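Local coordinates for protein caprin-2 (Danio rerio, PDB 4OUS) that probably takes part in canonical Wnt signalling through a C1q domain that assembles as a trimer and binds calcium, at residues F16-L21 and L110-G115; P67-L72 and S81-D86; K61-V66 and P89-A94. The protein carries 1 engineered substitution. All blocks are in the same frame, centred on the assembly; numbering follows the deposited sequence.

The three contacts illustrate how a trimeric C1q domain joins a beta hairpin to the loops at its end and flank. Contact 2, the hairpin, is central: its centre lies about 10 Å from the centres of contacts 1 and 3, which are themselves about 13 Å apart. Strand 107-114 of contact 1 neighbours strand 68-74, joined by probable hydrogen bonds such as Arg111 N to Asn71 O at 2.8 Å. Towards contact 3, Ala84 CB packs on Thr93 O at 3.4 Å. Calcium belongs to this side: the side chain of Glu92 in contact 3 lies about 3 Å from the ion, that of Ala84 in contact 2 about 6 Å.

Contact 1. Residues F16-L21 and L110-G115; sequences FAPGTL and LRLHRG
Pro18 sets CD over the centre of one face of the Phe16 ring, 3.7 Å above the plane, and Leu112 CD2 arrives obliquely from strand 107-114, 3.6 Å from Phe16 CD2. On the His113 ring, Arg114 CG lies over one face, displaced toward the rim; His113 also forms an edge-to-face pair with Trp122 of a second subunit, while its ND1 is hydrogen-bonded to Asp22. One methyl of Leu112 does double duty, since CD2 touches Pro18 CD at 3.7 Å as well as the aromatic ring. It can do so because Leu112 CG stands opposite the backbone N (chi1 180°), which sends the branch out to the loop. Farther along, Leu21 lies beside Arg114, the two side chains pointing the same way, with Leu21 CD2 3.6 Å from Arg114 CG; the contact is made by the aliphatic part of the arginine. Leu21 CB also packs on the carbonyl of His113, 3.3 Å from its O. Between these two apolar patches a water bridges the backbones, donating to Thr20 O at 2.8 Å and to Leu112 O at 2.9 Å. The loop thus lies against the C-terminal end of strand 107-114, which is irregular on the side it shares with strand 68-74: His113 and Arg114 both face Tyr69, a classic beta bulge in the C1q jelly roll.

Contact 2. Residues P67-L72 and S81-D86; sequences PLYINL and SAYAND
Ser81 OG is gripped from two sides of a subunit boundary: Asn71 ND2 donates to it at 2.9 Å, and it is also hydrogen-bonded to the carbonyl O of Trp122 in a second subunit. The hydroxyl lies in the amide plane of Asn71, although the bond is somewhat bent, 149° at the hydrogen. Asn71 CG sits beside its own backbone N (chi1 -48°), bringing the amide back across the strand pair, and Arg111 holds the other end of that amide by a hydrogen bond to OD1, which fixes its rotation. Behind these side chains runs a regular antiparallel ladder. Leu68 with Ala84 and Ile70 with Ala82 are hydrogen-bonded pairs, each closed by two N-H...O bonds, among them Ala82 N to Ile70 O at 2.8 Å. Tyr69 with Tyr83 and Asn71 with Ser81 are the non-hydrogen-bonded pairs between and beyond them. Such a hairpin, strands 68-74 and 77-84, is part of the jelly-roll sandwich of the C1q fold: Leu68, Ile70, Ala82 and Ala84 point to one face of the sheet, where Phe57, Ile59 and Ala94 lie among their neighbours, and Tyr69, Tyr83, Asn71 and Ser81 to the other. There Tyr83 directs an edge at the face of Tyr69, a T-shaped pair with centroids 5.0 Å apart and planes at 77°; Tyr83 CD1 comes within 3.5 Å of Tyr69 CZ. Pro67 CB adds an apolar touch to Tyr83 CE1 at 3.8 Å. The polar ends of Tyr83 and Asn85 both reach Asp90 of the second subunit, OH bonding to one carboxylate oxygen and ND2 to the other, while His91 of that subunit meets the Tyr83 ring edge-to-face.

Contact 3. Residues K61-V66 and P89-A94; sequences KLAISV and PDHETA
Lys61 and Glu92 are joined by a straight backbone bond, Lys61 N to Glu92 O at 2.8 Å and 172°, beyond which the two chains stay close past Ala63 and Asp90, whose CA atoms are 4.6 Å apart. The carbonyl of Lys61 is used next: His91 ND1 donates to its O at 2.8 Å, the oxygen lying in the ring plane and the nitrogen in the carbonyl plane. This bond, with Ala63 CB over one ring face in a CH-pi contact, 4.0 Å from the centroid and 14° off the normal, orients the imidazole. Ala63 is the centre of an inverse gamma turn, as is Ser65. Pro89 CB packs on Ile64 O at 3.6 Å, and its CG on Ser65 OG. In Lys61, chi1 of 73° lays CG and CD across Glu92, CD 3.7 Å from Glu92 CB; two bends farther out turn NZ back to donate to Leu62 O and, at 2.9 Å, to Val66 O. A water that accepts from NZ donates in turn to Asp90 O, linking the ammonium group to the partner segment. Glu92 OE1 accepts from Thr93 N, whereas OE2 binds the calcium ion together with Glu92 OE2 of both other subunits. The loop leaving strand 51-60 and leading into strand 68-74 is thereby laid against the approach to strand 93-102, with Leu68 and Ala84 of the neighbouring strands packing on Lys61 and Glu92, respectively.

Contact 1. Residues F16-L21 and L110-G115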
loop_
_atom_site.group_PDB
_atom_site.type_symbol
_atom_site.label_atom_id
_atom_site.label_comp_id
_atom_site.label_asym_id
_atom_site.label_seq_id
_atom_site.Cartn_x
_atom_site.Cartn_y
_atom_site.Cartn_z
ATOM N N PHE A 16 -5.682 6.166 19.400
ATOM C CA PHE A 16 -5.315 7.581 19.475
ATOM C C PHE A 16 -6.544 8.419 19.174
ATOM O O PHE A 16 -7.037 8.425 18.042
ATOM C CB PHE A 16 -4.174 7.919 18.506
ATOM C CG PHE A 16 -3.606 9.316 18.668
ATOM C CD1 PHE A 16 -3.361 9.857 19.924
ATOM C CD2 PHE A 16 -3.280 10.074 17.552
ATOM C CE1 PHE A 16 -2.824 11.132 20.053
ATOM C CE2 PHE A 16 -2.744 11.342 17.681
ATOM C CZ PHE A 16 -2.514 11.871 18.932
ATOM N N ALA A 17 -7.034 9.114 20.195
ATOM C CA ALA A 17 -8.213 9.962 20.075
ATOM C C ALA A 17 -7.974 11.206 20.909
ATOM O O ALA A 17 -8.530 11.345 21.999
ATOM C CB ALA A 17 -9.458 9.226 20.536
ATOM N N PRO A 18 -7.123 12.112 20.411
ATOM C CA PRO A 18 -6.594 13.186 21.260
ATOM C C PRO A 18 -7.584 14.260 21.709
ATOM O O PRO A 18 -7.388 14.825 22.783
ATOM C CB PRO A 18 -5.512 13.814 20.375
ATOM C CG PRO A 18 -5.903 13.468 18.974
ATOM C CD PRO A 18 -6.491 12.098 19.079
ATOM N N GLY A 19 -8.595 14.569 20.911
ATOM C CA GLY A 19 -9.533 15.610 21.297
ATOM C C GLY A 19 -9.173 16.994 20.783
ATOM O O GLY A 19 -9.874 17.969 21.058
ATOM N N THR A 20 -8.077 17.061 20.031
ATOM C CA THR A 20 -7.643 18.269 19.338
ATOM C C THR A 20 -7.226 17.868 17.923
ATOM O O THR A 20 -6.559 16.848 17.745
ATOM C CB THR A 20 -6.469 18.948 20.063
ATOM O OG1 THR A 20 -6.847 19.242 21.413
ATOM C CG2 THR A 20 -6.068 20.231 19.359
ATOM N N LEU A 21 -7.615 18.654 16.922
ATOM C CA LEU A 21 -7.288 18.335 15.539
ATOM C C LEU A 21 -5.801 18.544 15.262
ATOM O O LEU A 21 -5.109 19.233 16.012
ATOM C CB LEU A 21 -8.126 19.185 14.584
ATOM C CG LEU A 21 -9.550 18.711 14.269
ATOM C CD1 LEU A 21 -10.454 18.675 15.497
ATOM C CD2 LEU A 21 -10.161 19.585 13.190
ATOM N N LEU A 110 3.364 11.252 10.418
ATOM C CA LEU A 110 1.946 11.246 10.098
ATOM C C LEU A 110 1.181 12.159 11.037
ATOM O O LEU A 110 1.384 12.143 12.257
ATOM C CB LEU A 110 1.362 9.840 10.178
ATOM C CG LEU A 110 1.949 8.796 9.231
ATOM C CD1 LEU A 110 1.256 7.461 9.444
ATOM C CD2 LEU A 110 1.840 9.216 7.785
ATOM N N ARG A 111 0.294 12.950 10.449
ATOM C CA ARG A 111 -0.583 13.844 11.177
ATOM C C ARG A 111 -2.012 13.317 11.154
ATOM O O ARG A 111 -2.551 12.994 10.087
ATOM C CB ARG A 111 -0.541 15.250 10.573
ATOM C CG ARG A 111 -1.348 16.266 11.357
ATOM C CD ARG A 111 -1.135 17.668 10.840
ATOM N NE ARG A 111 -1.783 17.870 9.554
ATOM C CZ ARG A 111 -1.867 19.055 8.957
ATOM N NH1 ARG A 111 -1.334 20.125 9.533
ATOM N NH2 ARG A 111 -2.486 19.172 7.791
ATOM N N LEU A 112 -2.621 13.251 12.336
ATOM C CA LEU A 112 -4.037 12.984 12.472
ATOM C C LEU A 112 -4.761 14.306 12.309
ATOM O O LEU A 112 -4.796 15.117 13.231
ATOM C CB LEU A 112 -4.340 12.347 13.828
ATOM C CG LEU A 112 -5.803 12.018 14.097
ATOM C CD1 LEU A 112 -6.358 11.077 13.046
ATOM C CD2 LEU A 112 -5.963 11.425 15.488
ATOM N N HIS A 113 -5.263 14.568 11.113
ATOM C CA HIS A 113 -5.951 15.823 10.864
ATOM C C HIS A 113 -7.298 15.834 11.591
ATOM O O HIS A 113 -7.566 16.734 12.387
ATOM C CB HIS A 113 -6.124 16.043 9.364
ATOM C CG HIS A 113 -7.032 17.179 9.033
ATOM N ND1 HIS A 113 -6.775 18.476 9.423
ATOM C CD2 HIS A 113 -8.216 17.209 8.377
ATOM C CE1 HIS A 113 -7.760 19.257 9.010
ATOM N NE2 HIS A 113 -8.642 18.514 8.368
ATOM N N ARG A 114 -8.117 14.818 11.324
ATOM C CA ARG A 114 -9.399 14.607 11.990
ATOM C C ARG A 114 -9.611 13.118 12.174
ATOM O O ARG A 114 -9.049 12.310 11.432
ATOM C CB ARG A 114 -10.561 15.199 11.182
ATOM C CG ARG A 114 -10.565 16.722 11.081
ATOM C CD ARG A 114 -11.837 17.248 10.402
ATOM N NE ARG A 114 -13.020 16.823 11.151
ATOM C CZ ARG A 114 -14.169 16.418 10.613
ATOM N NH1 ARG A 114 -14.335 16.403 9.297
ATOM N NH2 ARG A 114 -15.149 16.011 11.405
ATOM N N GLY A 115 -10.446 12.764 13.144
ATOM C CA GLY A 115 -10.801 11.381 13.378
ATOM C C GLY A 115 -10.039 10.786 14.539
ATOM O O GLY A 115 -9.399 11.498 15.322
HETATM O O HOH W 1 -5.912 14.878 15.860
#

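Contact 2. Residues P67-L72 and S81-D86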
loop_
_atom_site.group_PDB
_atom_site.type_symbol
_atom_site.label_atom_id
_atom_site.label_comp_id
_atom_site.label_asym_id
_atom_site.label_seq_id
_atom_site.Cartn_x
_atom_site.Cartn_y
_atom_site.Cartn_z
ATOM N N PRO A 67 -15.026 11.243 10.341
ATOM C CA PRO A 67 -14.144 10.712 9.303
ATOM C C PRO A 67 -12.687 10.773 9.724
ATOM O O PRO A 67 -12.301 11.604 10.552
ATOM C CB PRO A 67 -14.402 11.641 8.120
ATOM C CG PRO A 67 -14.803 12.935 8.766
ATOM C CD PRO A 67 -15.652 12.510 9.928
ATOM N N LEU A 68 -11.885 9.897 9.133
ATOM C CA LEU A 68 -10.454 9.861 9.374
ATOM C C LEU A 68 -9.706 10.541 8.234
ATOM O O LEU A 68 -9.861 10.160 7.072
ATOM C CB LEU A 68 -9.977 8.418 9.536
ATOM C CG LEU A 68 -8.493 8.252 9.851
ATOM C CD1 LEU A 68 -8.179 8.797 11.231
ATOM C CD2 LEU A 68 -8.046 6.802 9.738
ATOM N N TYR A 69 -8.910 11.550 8.571
ATOM C CA TYR A 69 -8.026 12.238 7.633
ATOM C C TYR A 69 -6.601 12.138 8.154
ATOM O O TYR A 69 -6.330 12.582 9.277
ATOM C CB TYR A 69 -8.386 13.714 7.506
ATOM C CG TYR A 69 -9.649 14.075 6.769
ATOM C CD1 TYR A 69 -9.587 14.554 5.462
ATOM C CD2 TYR A 69 -10.899 13.997 7.381
ATOM C CE1 TYR A 69 -10.725 14.927 4.782
ATOM C CE2 TYR A 69 -12.047 14.375 6.704
ATOM C CZ TYR A 69 -11.952 14.837 5.405
ATOM O OH TYR A 69 -13.087 15.209 4.716
ATOM N N ILE A 70 -5.706 11.590 7.340
ATOM C CA ILE A 70 -4.294 11.453 7.671
ATOM C C ILE A 70 -3.461 12.214 6.652
ATOM O O ILE A 70 -3.727 12.120 5.449
ATOM C CB ILE A 70 -3.848 9.970 7.648
ATOM C CG1 ILE A 70 -4.697 9.102 8.577
ATOM C CG2 ILE A 70 -2.370 9.837 7.973
ATOM C CD1 ILE A 70 -4.521 9.413 10.039
ATOM N N ASN A 71 -2.447 12.944 7.115
ATOM C CA ASN A 71 -1.462 13.543 6.217
ATOM C C ASN A 71 -0.084 12.945 6.462
ATOM O O ASN A 71 0.358 12.859 7.613
ATOM C CB ASN A 71 -1.343 15.061 6.406
ATOM C CG ASN A 71 -2.676 15.769 6.438
ATOM O OD1 ASN A 71 -3.071 16.314 7.477
ATOM N ND2 ASN A 71 -3.367 15.796 5.303
ATOM N N LEU A 72 0.614 12.588 5.387
ATOM C CA LEU A 72 2.045 12.322 5.461
ATOM C C LEU A 72 2.763 13.658 5.315
ATOM O O LEU A 72 2.626 14.333 4.291
ATOM C CB LEU A 72 2.491 11.352 4.370
ATOM C CG LEU A 72 3.991 11.040 4.337
ATOM C CD1 LEU A 72 4.411 10.137 5.481
ATOM C CD2 LEU A 72 4.409 10.448 2.984
ATOM N N SER A 81 -2.064 12.574 1.311
ATOM C CA SER A 81 -3.090 12.432 2.332
ATOM C C SER A 81 -3.949 11.200 2.100
ATOM O O SER A 81 -3.939 10.607 1.018
ATOM C CB SER A 81 -3.982 13.674 2.371
ATOM O OG SER A 81 -3.216 14.850 2.585
ATOM N N ALA A 82 -4.695 10.823 3.131
ATOM C CA ALA A 82 -5.609 9.698 3.035
ATOM C C ALA A 82 -6.879 9.998 3.808
ATOM O O ALA A 82 -6.859 10.715 4.805
ATOM C CB ALA A 82 -4.960 8.423 3.553
ATOM N N TYR A 83 -7.974 9.420 3.333
ATOM C CA TYR A 83 -9.302 9.600 3.905
ATOM C C TYR A 83 -9.946 8.250 4.109
ATOM O O TYR A 83 -9.803 7.369 3.254
ATOM C CB TYR A 83 -10.170 10.440 2.967
ATOM C CG TYR A 83 -11.633 10.555 3.353
ATOM C CD1 TYR A 83 -12.071 11.597 4.153
ATOM C CD2 TYR A 83 -12.574 9.633 2.904
ATOM C CE1 TYR A 83 -13.405 11.728 4.499
ATOM C CE2 TYR A 83 -13.918 9.752 3.250
ATOM C CZ TYR A 83 -14.327 10.806 4.048
ATOM O OH TYR A 83 -15.652 10.962 4.405
ATOM N N ALA A 84 -10.688 8.088 5.198
ATOM C CA ALA A 84 -11.524 6.904 5.327
ATOM C C ALA A 84 -12.737 7.215 6.173
ATOM O O ALA A 84 -12.635 7.888 7.197
ATOM C CB ALA A 84 -10.741 5.741 5.919
ATOM N N ASN A 85 -13.881 6.702 5.751
ATOM C CA ASN A 85 -15.087 6.881 6.522
ATOM C C ASN A 85 -16.109 5.846 6.125
ATOM O O ASN A 85 -16.166 5.438 4.969
ATOM C CB ASN A 85 -15.641 8.283 6.316
ATOM C CG ASN A 85 -16.670 8.651 7.345
ATOM O OD1 ASN A 85 -16.510 8.346 8.526
ATOM N ND2 ASN A 85 -17.738 9.307 6.909
ATOM N N ASP A 86 -16.911 5.424 7.094
ATOM C CA ASP A 86 -18.025 4.523 6.846
ATOM C C ASP A 86 -19.185 4.927 7.746
ATOM O O ASP A 86 -18.999 5.184 8.935
ATOM C CB ASP A 86 -17.625 3.072 7.091
ATOM C CG ASP A 86 -18.783 2.121 6.906
ATOM O OD1 ASP A 86 -19.506 1.876 7.893
ATOM O OD2 ASP A 86 -18.980 1.622 5.779
#

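Contact 3. Residues K61-V66 and P89-A94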
loop_
_atom_site.group_PDB
_atom_site.type_symbol
_atom_site.label_atom_id
_atom_site.label_comp_id
_atom_site.label_asym_id
_atom_site.label_seq_id
_atom_site.Cartn_x
_atom_site.Cartn_y
_atom_site.Cartn_z
ATOM N N LYS A 61 -9.435 3.431 11.368
ATOM C CA LYS A 61 -10.172 4.374 12.206
ATOM C C LYS A 61 -11.034 3.678 13.241
ATOM O O LYS A 61 -11.436 2.527 13.056
ATOM C CB LYS A 61 -11.054 5.290 11.353
ATOM C CG LYS A 61 -12.293 4.627 10.757
ATOM C CD LYS A 61 -13.031 5.536 9.762
ATOM C CE LYS A 61 -13.536 6.832 10.386
ATOM N NZ LYS A 61 -14.592 6.593 11.403
ATOM N N LEU A 62 -11.320 4.388 14.329
ATOM C CA LEU A 62 -12.352 3.952 15.260
ATOM C C LEU A 62 -13.703 3.960 14.559
ATOM O O LEU A 62 -13.958 4.767 13.652
ATOM C CB LEU A 62 -12.411 4.851 16.497
ATOM C CG LEU A 62 -11.172 4.902 17.390
ATOM C CD1 LEU A 62 -11.482 5.635 18.686
ATOM C CD2 LEU A 62 -10.668 3.507 17.682
ATOM N N ALA A 63 -14.575 3.071 15.013
ATOM C CA ALA A 63 -15.924 2.961 14.482
ATOM C C ALA A 63 -16.817 4.016 15.125
ATOM O O ALA A 63 -17.696 3.709 15.938
ATOM C CB ALA A 63 -16.475 1.563 14.711
ATOM N N ILE A 64 -16.548 5.265 14.761
ATOM C CA ILE A 64 -17.314 6.419 15.204
ATOM C C ILE A 64 -17.683 7.253 13.988
ATOM O O ILE A 64 -17.073 7.116 12.924
ATOM C CB ILE A 64 -16.531 7.294 16.206
ATOM C CG1 ILE A 64 -15.257 7.848 15.561
ATOM C CG2 ILE A 64 -16.210 6.508 17.476
ATOM C CD1 ILE A 64 -14.477 8.793 16.454
ATOM N N SER A 65 -18.675 8.121 14.154
ATOM C CA SER A 65 -19.175 8.959 13.068
ATOM C C SER A 65 -18.363 10.244 12.926
ATOM O O SER A 65 -18.913 11.344 12.904
ATOM C CB SER A 65 -20.647 9.298 13.299
ATOM O OG SER A 65 -21.427 8.119 13.398
ATOM N N VAL A 66 -17.047 10.086 12.877
ATOM C CA VAL A 66 -16.113 11.147 12.532
ATOM C C VAL A 66 -15.187 10.560 11.478
ATOM O O VAL A 66 -14.632 9.479 11.683
ATOM C CB VAL A 66 -15.287 11.627 13.747
ATOM C CG1 VAL A 66 -14.342 12.753 13.342
ATOM C CG2 VAL A 66 -16.196 12.063 14.890
ATOM N N PRO A 89 -21.529 3.403 11.949
ATOM C CA PRO A 89 -20.140 3.522 11.501
ATOM C C PRO A 89 -19.353 2.249 11.769
ATOM O O PRO A 89 -19.515 1.600 12.803
ATOM C CB PRO A 89 -19.608 4.684 12.334
ATOM C CG PRO A 89 -20.341 4.568 13.615
ATOM C CD PRO A 89 -21.711 4.006 13.284
ATOM N N ASP A 90 -18.506 1.895 10.815
ATOM C CA ASP A 90 -17.653 0.722 10.918
ATOM C C ASP A 90 -16.205 1.192 10.863
ATOM O O ASP A 90 -15.928 2.362 10.580
ATOM C CB ASP A 90 -17.964 -0.255 9.777
ATOM C CG ASP A 90 -17.584 -1.702 10.089
ATOM O OD1 ASP A 90 -16.731 -1.956 10.963
ATOM O OD2 ASP A 90 -18.153 -2.600 9.432
ATOM N N HIS A 91 -15.277 0.285 11.132
ATOM C CA HIS A 91 -13.880 0.581 10.891
ATOM C C HIS A 91 -13.648 0.723 9.390
ATOM O O HIS A 91 -14.377 0.167 8.563
ATOM C CB HIS A 91 -12.983 -0.512 11.463
ATOM C CG HIS A 91 -13.173 -0.742 12.928
ATOM N ND1 HIS A 91 -12.741 0.146 13.888
ATOM C CD2 HIS A 91 -13.745 -1.770 13.596
ATOM C CE1 HIS A 91 -13.043 -0.322 15.086
ATOM N NE2 HIS A 91 -13.653 -1.482 14.937
ATOM N N GLU A 92 -12.635 1.501 9.059
ATOM C CA GLU A 92 -12.241 1.790 7.694
ATOM C C GLU A 92 -10.778 2.180 7.731
ATOM O O GLU A 92 -10.286 2.598 8.779
ATOM C CB GLU A 92 -13.063 2.922 7.079
ATOM C CG GLU A 92 -13.978 2.579 5.915
ATOM C CD GLU A 92 -13.209 2.222 4.636
ATOM O OE1 GLU A 92 -12.042 1.772 4.697
ATOM O OE2 GLU A 92 -13.725 2.537 3.544
ATOM N N THR A 93 -10.095 2.087 6.597
ATOM C CA THR A 93 -8.648 2.245 6.559
ATOM C C THR A 93 -8.237 3.393 5.652
ATOM O O THR A 93 -8.636 3.445 4.483
ATOM C CB THR A 93 -7.976 0.945 6.090
ATOM O OG1 THR A 93 -8.460 -0.140 6.889
ATOM C CG2 THR A 93 -6.462 1.028 6.209
ATOM N N ALA A 94 -7.439 4.304 6.200
ATOM C CA ALA A 94 -6.837 5.403 5.456
ATOM C C ALA A 94 -5.393 5.039 5.152
ATOM O O ALA A 94 -4.596 4.830 6.081
ATOM C CB ALA A 94 -6.915 6.698 6.255
HETATM O O HOH W 2 -16.483 4.963 10.124
#